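Local structure of uncharacterized protein (Agrobacterium tumefaciens, 6N90) at residues 14-17 against 18-21. The protein is a putative YoeB-family toxin of a bacterial toxin-antitoxin system, probably acting as an mRNA-cleaving endonuclease (mRNA interferase). Numbering follows the deposited sequence.
Sequences EFWQ and RTDA
Trp16 O is gripped by two backbone amides at the end of helix 7-19. Asp20 N reaches it at 2.7 Å with an N-H...O angle of 154°, only slightly tilted from the carbonyl plane, whereas Thr19 N approaches Trp16 O at 3.1 Å from well above that plane. The carbonyl here accepts an i+3 bond besides the i+4 one. Further back along the helix, Arg18 N makes the regular i+4 bond to Glu14 O at 2.9 Å and a weak hydrogen bond to Phe15 O. Phe15 O gains a second donor in the side chain of Thr19, whose OG1 lies 3.0 Å from it and above the carbonyl plane. The chi1 of 66° sets this hydroxyl between the backbone N and the carbonyl carbon, turning it back toward the preceding turn. The same residue spans one face of the Phe15 ring: OG1 sits near the rim, 3.6 Å from Phe15 CE2, and CG2 makes a CH-pi contact 4.1 Å from the ring centroid and 20° off its normal. Asp20, the first residue to leave helical geometry, is also the N-cap of helix 21-36, its OD1 weakly bonded to Arg22 N, at the turn of the N-terminal helical hairpin that packs against the sheet in RelE/ParE-type toxins. Trp16 CE3 lies 4.1 Å from Asp20 CB, and Thr19 OG1 also approaches the ring obliquely; Trp16 NE1 bonds to Cys84 O. Glu14 OE1 stands well out of the Arg18 guanidinium plane, 4.3 Å from Arg18 NE, and no N-H points at it, leaving charge attraction rather than a salt bridge. On the second subunit, Arg32 forms a salt bridge with Glu14 OE2, while Tyr13 and Asn28 hydrogen-bond the Gln17 amide.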
ATOM      1  N   GLU A  14      -7.165  -6.633  -0.406  1.00 17.02           N
ATOM      2  CA  GLU A  14      -7.761  -6.963  -1.690  1.00 19.68           C
ATOM      3  C   GLU A  14      -9.097  -7.659  -1.430  1.00 19.76           C
ATOM      4  O   GLU A  14     -10.095  -7.369  -2.090  1.00 18.69           O
ATOM      5  CB  GLU A  14      -6.836  -7.874  -2.496  1.00 22.28           C
ATOM      6  CG  GLU A  14      -5.782  -7.132  -3.302  1.00 26.88           C
ATOM      7  CD  GLU A  14      -5.813  -7.493  -4.774  1.00 32.44           C
ATOM      8  OE1 GLU A  14      -6.889  -7.891  -5.268  1.00 36.94           O
ATOM      9  OE2 GLU A  14      -4.760  -7.380  -5.437  1.00 39.27           O
ATOM     10  N   PHE A  15      -9.109  -8.576  -0.464  1.00 19.11           N
ATOM     11  CA  PHE A  15     -10.331  -9.290  -0.104  1.00 19.55           C
ATOM     12  C   PHE A  15     -11.444  -8.301   0.214  1.00 19.50           C
ATOM     13  O   PHE A  15     -12.589  -8.464  -0.240  1.00 19.81           O
ATOM     14  CB  PHE A  15     -10.082 -10.213   1.092  1.00 19.33           C
ATOM     15  CG  PHE A  15     -11.337 -10.806   1.660  1.00 18.35           C
ATOM     16  CD1 PHE A  15     -11.862 -11.966   1.125  1.00 20.05           C
ATOM     17  CD2 PHE A  15     -11.990 -10.205   2.733  1.00 19.30           C
ATOM     18  CE1 PHE A  15     -13.042 -12.538   1.659  1.00 18.97           C
ATOM     19  CE2 PHE A  15     -13.164 -10.771   3.267  1.00 20.65           C
ATOM     20  CZ  PHE A  15     -13.682 -11.942   2.723  1.00 21.29           C
ATOM     21  N   TRP A  16     -11.104  -7.237   0.950  1.00 16.36           N
ATOM     22  CA  TRP A  16     -12.124  -6.265   1.283  1.00 16.48           C
ATOM     23  C   TRP A  16     -12.602  -5.538   0.017  1.00 16.30           C
ATOM     24  O   TRP A  16     -13.805  -5.265  -0.136  1.00 16.72           O
ATOM     25  CB  TRP A  16     -11.619  -5.272   2.329  1.00 16.68           C
ATOM     26  CG  TRP A  16     -11.463  -5.889   3.727  1.00 16.65           C
ATOM     27  CD1 TRP A  16     -10.350  -5.868   4.505  1.00 16.23           C
ATOM     28  CD2 TRP A  16     -12.469  -6.579   4.480  1.00 17.47           C
ATOM     29  NE1 TRP A  16     -10.592  -6.512   5.699  1.00 19.35           N
ATOM     30  CE2 TRP A  16     -11.885  -6.960   5.708  1.00 20.02           C
ATOM     31  CE3 TRP A  16     -13.802  -6.920   4.236  1.00 19.21           C
ATOM     32  CZ2 TRP A  16     -12.591  -7.664   6.689  1.00 21.39           C
ATOM     33  CZ3 TRP A  16     -14.499  -7.622   5.206  1.00 21.77           C
ATOM     34  CH2 TRP A  16     -13.891  -7.978   6.426  1.00 19.90           C
ATOM     35  N   GLN A  17     -11.664  -5.253  -0.890  1.00 16.50           N
ATOM     36  CA  GLN A  17     -11.999  -4.615  -2.164  1.00 16.66           C
ATOM     37  C   GLN A  17     -13.012  -5.464  -2.927  1.00 19.38           C
ATOM     38  O   GLN A  17     -13.873  -4.923  -3.609  1.00 20.40           O
ATOM     39  CB  GLN A  17     -10.758  -4.394  -3.026  1.00 17.49           C
ATOM     40  CG  GLN A  17      -9.792  -3.394  -2.415  1.00 17.93           C
ATOM     41  CD  GLN A  17      -8.786  -2.881  -3.424  1.00 20.32           C
ATOM     42  OE1 GLN A  17      -8.991  -2.978  -4.641  1.00 22.94           O
ATOM     43  NE2 GLN A  17      -7.739  -2.284  -2.935  1.00 23.15           N
ATOM     44  N   ARG A  18     -12.882  -6.785  -2.798  1.00 19.03           N
ATOM     45  CA  ARG A  18     -13.736  -7.729  -3.529  1.00 22.26           C
ATOM     46  C   ARG A  18     -15.080  -7.982  -2.853  1.00 25.65           C
ATOM     47  O   ARG A  18     -15.997  -8.483  -3.498  1.00 29.26           O
ATOM     48  CB  ARG A  18     -13.035  -9.080  -3.712  1.00 26.96           C
ATOM     49  CG  ARG A  18     -11.944  -9.103  -4.732  1.00 30.97           C
ATOM     50  CD  ARG A  18     -11.175 -10.393  -4.618  1.00 35.00           C
ATOM     51  NE  ARG A  18     -10.221 -10.566  -5.704  1.00 40.65           N
ATOM     52  CZ  ARG A  18      -9.300 -11.519  -5.736  1.00 45.25           C
ATOM     53  NH1 ARG A  18      -9.203 -12.376  -4.731  1.00 53.96           N
ATOM     54  NH2 ARG A  18      -8.471 -11.609  -6.768  1.00 48.78           N
ATOM     55  N   THR A  19     -15.198  -7.659  -1.565  1.00 22.76           N
ATOM     56  CA  THR A  19     -16.394  -8.073  -0.815  1.00 21.86           C
ATOM     57  C   THR A  19     -17.096  -6.982  -0.014  1.00 23.98           C
ATOM     58  O   THR A  19     -18.300  -7.059   0.184  1.00 23.40           O
ATOM     59  CB  THR A  19     -16.067  -9.210   0.171  1.00 19.19           C
ATOM     60  OG1 THR A  19     -15.175  -8.713   1.186  1.00 17.70           O
ATOM     61  CG2 THR A  19     -15.432 -10.400  -0.560  1.00 19.62           C
ATOM     62  N   ASP A  20     -16.364  -5.995   0.495  1.00 25.91           N
ATOM     63  CA  ASP A  20     -17.011  -4.907   1.239  1.00 26.06           C
ATOM     64  C   ASP A  20     -16.236  -3.586   1.173  1.00 20.27           C
ATOM     65  O   ASP A  20     -15.318  -3.342   1.962  1.00 20.51           O
ATOM     66  CB  ASP A  20     -17.221  -5.301   2.699  1.00 29.01           C
ATOM     67  CG  ASP A  20     -18.296  -4.465   3.372  1.00 34.60           C
ATOM     68  OD1 ASP A  20     -18.780  -3.503   2.730  1.00 36.87           O
ATOM     69  OD2 ASP A  20     -18.654  -4.763   4.529  1.00 39.31           O
ATOM     70  N   ALA A  21     -16.634  -2.715   0.252  1.00 23.51           N
ATOM     71  CA  ALA A  21     -15.920  -1.461   0.042  1.00 25.16           C
ATOM     72  C   ALA A  21     -15.984  -0.530   1.254  1.00 27.68           C
ATOM     73  O   ALA A  21     -15.147   0.367   1.400  1.00 24.99           O
ATOM     74  CB  ALA A  21     -16.452  -0.752  -1.193  1.00 29.55           C
TER